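Local structure of separin (Saccharomyces cerevisiae, 5U1T) at residues D160-L165 with I381-K386. The protein cleaves the MCD1/SCC1 subunit of cohesin at the onset of anaphase, as a caspase-like cysteine protease that securin holds inactive for most of the cell cycle. Sequence-based numbering, arbitrary orientation.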
ATOM      1  N   ASP A 160     -48.294  41.915 -21.147  1.00 69.70           N
ATOM      2  CA  ASP A 160     -47.407  42.764 -20.354  1.00 72.46           C
ATOM      3  C   ASP A 160     -46.911  42.107 -19.060  1.00 75.37           C
ATOM      4  O   ASP A 160     -45.800  42.391 -18.612  1.00 74.55           O
ATOM      5  CB  ASP A 160     -48.115  44.077 -20.014  1.00 72.25           C
ATOM      6  CG  ASP A 160     -49.457  43.858 -19.346  1.00 70.86           C
ATOM      7  OD1 ASP A 160     -49.765  42.708 -18.960  1.00 71.50           O
ATOM      8  OD2 ASP A 160     -50.205  44.842 -19.203  1.00 76.85           O
ATOM      9  N   LYS A 161     -47.736  41.248 -18.459  1.00 76.03           N
ATOM     10  CA  LYS A 161     -47.356  40.529 -17.244  1.00 76.10           C
ATOM     11  C   LYS A 161     -46.092  39.706 -17.446  1.00 78.45           C
ATOM     12  O   LYS A 161     -45.285  39.524 -16.529  1.00 72.40           O
ATOM     13  CB  LYS A 161     -48.492  39.620 -16.781  1.00 71.42           C
ATOM     14  CG  LYS A 161     -49.425  40.284 -15.814  1.00 73.84           C
ATOM     15  CD  LYS A 161     -50.859  39.865 -16.039  1.00 84.70           C
ATOM     16  CE  LYS A 161     -51.303  38.805 -15.045  1.00 85.72           C
ATOM     17  NZ  LYS A 161     -52.803  38.665 -15.041  1.00 93.08           N
ATOM     18  N   ARG A 162     -45.926  39.205 -18.662  1.00 77.00           N
ATOM     19  CA  ARG A 162     -44.815  38.335 -18.969  1.00 66.03           C
ATOM     20  C   ARG A 162     -43.653  39.095 -19.575  1.00 71.13           C
ATOM     21  O   ARG A 162     -42.503  38.877 -19.193  1.00 74.82           O
ATOM     22  CB  ARG A 162     -45.269  37.229 -19.907  1.00 63.35           C
ATOM     23  CG  ARG A 162     -44.144  36.582 -20.648  1.00 65.56           C
ATOM     24  CD  ARG A 162     -44.653  35.480 -21.531  1.00 65.99           C
ATOM     25  NE  ARG A 162     -43.568  34.861 -22.271  1.00 65.97           N
ATOM     26  CZ  ARG A 162     -43.731  33.906 -23.176  1.00 71.79           C
ATOM     27  NH1 ARG A 162     -42.673  33.394 -23.790  1.00 77.95           N
ATOM     28  NH2 ARG A 162     -44.943  33.455 -23.458  1.00 69.46           N
ATOM     29  N   TYR A 163     -43.930  39.994 -20.511  1.00 69.10           N
ATOM     30  CA  TYR A 163     -42.821  40.632 -21.208  1.00 66.04           C
ATOM     31  C   TYR A 163     -42.276  41.862 -20.493  1.00 63.27           C
ATOM     32  O   TYR A 163     -41.152  42.281 -20.763  1.00 61.77           O
ATOM     33  CB  TYR A 163     -43.221  41.005 -22.633  1.00 65.76           C
ATOM     34  CG  TYR A 163     -43.679  39.823 -23.446  1.00 66.51           C
ATOM     35  CD1 TYR A 163     -42.850  38.713 -23.632  1.00 63.30           C
ATOM     36  CD2 TYR A 163     -44.945  39.815 -24.035  1.00 66.66           C
ATOM     37  CE1 TYR A 163     -43.272  37.621 -24.377  1.00 63.72           C
ATOM     38  CE2 TYR A 163     -45.376  38.734 -24.781  1.00 63.99           C
ATOM     39  CZ  TYR A 163     -44.536  37.641 -24.947  1.00 65.84           C
ATOM     40  OH  TYR A 163     -44.987  36.579 -25.686  1.00 71.12           O
ATOM     41  N   LEU A 164     -43.048  42.433 -19.578  1.00 66.51           N
ATOM     42  CA  LEU A 164     -42.716  43.754 -19.046  1.00 68.18           C
ATOM     43  C   LEU A 164     -42.771  43.869 -17.533  1.00 70.62           C
ATOM     44  O   LEU A 164     -41.820  44.325 -16.899  1.00 74.33           O
ATOM     45  CB  LEU A 164     -43.655  44.800 -19.640  1.00 67.22           C
ATOM     46  CG  LEU A 164     -43.129  45.676 -20.773  1.00 63.32           C
ATOM     47  CD1 LEU A 164     -42.040  46.579 -20.263  1.00 67.63           C
ATOM     48  CD2 LEU A 164     -42.592  44.837 -21.886  1.00 64.46           C
ATOM     49  N   LEU A 165     -43.902  43.469 -16.965  1.00 73.40           N
ATOM     50  CA  LEU A 165     -44.220  43.756 -15.571  1.00 79.08           C
ATOM     51  C   LEU A 165     -43.644  42.709 -14.639  1.00 82.35           C
ATOM     52  O   LEU A 165     -44.373  42.041 -13.905  1.00 83.18           O
ATOM     53  CB  LEU A 165     -45.740  43.855 -15.388  1.00 80.17           C
ATOM     54  CG  LEU A 165     -46.462  44.774 -16.378  1.00 78.71           C
ATOM     55  CD1 LEU A 165     -47.954  44.773 -16.135  1.00 78.84           C
ATOM     56  CD2 LEU A 165     -45.915  46.189 -16.318  1.00 72.59           C
ATOM     57  N   ILE A 381     -48.244  28.700 -23.591  1.00 77.33           N
ATOM     58  CA  ILE A 381     -49.253  28.832 -22.551  1.00 80.65           C
ATOM     59  C   ILE A 381     -48.618  28.603 -21.184  1.00 79.26           C
ATOM     60  O   ILE A 381     -48.853  29.362 -20.244  1.00 77.06           O
ATOM     61  CB  ILE A 381     -50.430  27.846 -22.763  1.00 84.37           C
ATOM     62  CG1 ILE A 381     -51.361  28.355 -23.867  1.00 82.80           C
ATOM     63  CG2 ILE A 381     -51.212  27.664 -21.474  1.00 83.52           C
ATOM     64  CD1 ILE A 381     -52.556  29.130 -23.352  1.00 82.27           C
ATOM     65  N   CYS A 382     -47.790  27.568 -21.089  1.00 76.33           N
ATOM     66  CA  CYS A 382     -47.120  27.249 -19.836  1.00 73.66           C
ATOM     67  C   CYS A 382     -46.241  28.384 -19.343  1.00 75.74           C
ATOM     68  O   CYS A 382     -46.160  28.621 -18.150  1.00 77.62           O
ATOM     69  CB  CYS A 382     -46.300  25.977 -19.987  1.00 67.98           C
ATOM     70  SG  CYS A 382     -47.336  24.548 -20.297  1.00 71.85           S
ATOM     71  N   ILE A 383     -45.595  29.103 -20.248  1.00 73.50           N
ATOM     72  CA  ILE A 383     -44.793  30.244 -19.832  1.00 75.54           C
ATOM     73  C   ILE A 383     -45.671  31.450 -19.434  1.00 77.73           C
ATOM     74  O   ILE A 383     -45.300  32.224 -18.550  1.00 80.24           O
ATOM     75  CB  ILE A 383     -43.801  30.632 -20.938  1.00 74.04           C
ATOM     76  CG1 ILE A 383     -42.954  29.418 -21.308  1.00 68.02           C
ATOM     77  CG2 ILE A 383     -42.903  31.774 -20.497  1.00 68.07           C
ATOM     78  CD1 ILE A 383     -42.044  29.659 -22.459  1.00 71.36           C
ATOM     79  N   ASP A 384     -46.841  31.601 -20.056  1.00 79.61           N
ATOM     80  CA  ASP A 384     -47.777  32.660 -19.671  1.00 77.47           C
ATOM     81  C   ASP A 384     -48.334  32.410 -18.272  1.00 77.26           C
ATOM     82  O   ASP A 384     -48.730  33.337 -17.573  1.00 72.12           O
ATOM     83  CB  ASP A 384     -48.941  32.752 -20.662  1.00 84.81           C
ATOM     84  CG  ASP A 384     -48.528  33.307 -22.020  1.00 84.76           C
ATOM     85  OD1 ASP A 384     -47.337  33.615 -22.215  1.00 83.98           O
ATOM     86  OD2 ASP A 384     -49.402  33.427 -22.906  1.00 87.29           O
ATOM     87  N   TYR A 385     -48.354  31.139 -17.882  1.00 81.86           N
ATOM     88  CA  TYR A 385     -49.035  30.688 -16.673  1.00 87.17           C
ATOM     89  C   TYR A 385     -48.092  30.263 -15.548  1.00 84.69           C
ATOM     90  O   TYR A 385     -48.548  29.829 -14.490  1.00 85.13           O
ATOM     91  CB  TYR A 385     -49.937  29.502 -16.995  1.00 87.67           C
ATOM     92  CG  TYR A 385     -51.254  29.822 -17.644  1.00 87.25           C
ATOM     93  CD1 TYR A 385     -51.663  31.133 -17.854  1.00 90.06           C
ATOM     94  CD2 TYR A 385     -52.104  28.798 -18.036  1.00 86.30           C
ATOM     95  CE1 TYR A 385     -52.896  31.415 -18.452  1.00 88.95           C
ATOM     96  CE2 TYR A 385     -53.331  29.062 -18.627  1.00 93.29           C
ATOM     97  CZ  TYR A 385     -53.724  30.367 -18.832  1.00 93.84           C
ATOM     98  OH  TYR A 385     -54.946  30.598 -19.420  1.00 96.27           O
ATOM     99  N   LYS A 386     -46.789  30.363 -15.784  1.00 84.07           N
ATOM    100  CA  LYS A 386     -45.801  29.804 -14.868  1.00 76.74           C
ATOM    101  C   LYS A 386     -46.182  28.375 -14.472  1.00 76.36           C
ATOM    102  O   LYS A 386     -46.523  28.114 -13.322  1.00 81.70           O
ATOM    103  CB  LYS A 386     -45.655  30.683 -13.627  1.00 79.89           C
ATOM    104  CG  LYS A 386     -45.345  32.133 -13.944  1.00 75.20           C
ATOM    105  CD  LYS A 386     -45.337  32.971 -12.684  1.00 77.26           C
ATOM    106  CE  LYS A 386     -45.100  34.420 -13.021  1.00 76.74           C
ATOM    107  NZ  LYS A 386     -46.192  34.936 -13.904  1.00 90.21           N
TER
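The guanidinium of Arg162 has Ile383 on one face, Tyr163 on the other and Asp384 at its edge. CG2 of Ile383 sits over the centre of the group, 3.5 Å from Arg162 CZ, while OH of Tyr163 lies above the opposite face, displaced toward the rim. At the edge, close to the guanidinium plane, Arg162 NH2 donates to Asp384 OD1 in a salt bridge of 2.7 Å. The N-H...O angle is 150°, and the nitrogen meets the oxygen nearly along its C-O axis. Carboxylate and guanidinium planes are turned 65° apart, and between these two residues the salt bridge is single, not bidentate, running from NH2 to OD1. OD1 also lies near CD of Arg162. With CG anti to the backbone N (chi1 160°) and the chain extended from CG to NE, Arg162 brings its guanidinium to the end of helix 365-384. Two further acids share the charge: NH1 forms a salt bridge with Asp120 and NH2 a second one with Glu380, while OD2 of Asp384 pairs with Arg334. These carboxylates probably offset the closeness of the Arg162 and Arg334 guanidinium groups. A leucine in place of Arg162 would probably leave Asp384 OD1, Asp120 and Glu380 without this shared cation and uncover the methyl of Ile383. The contact lies in the N-terminal helical region, far from the protease active site, and joins the short helix 160-163 to the C-terminal end of helix 365-384, the nearest CA atoms being those of Arg162 and Asp384, 6.4 Å apart. Helix 319-336, which contributes Arg334, packs against Ile381, helix 388-404 against Cys382, and helix 190-203 against Asp160 and Leu165.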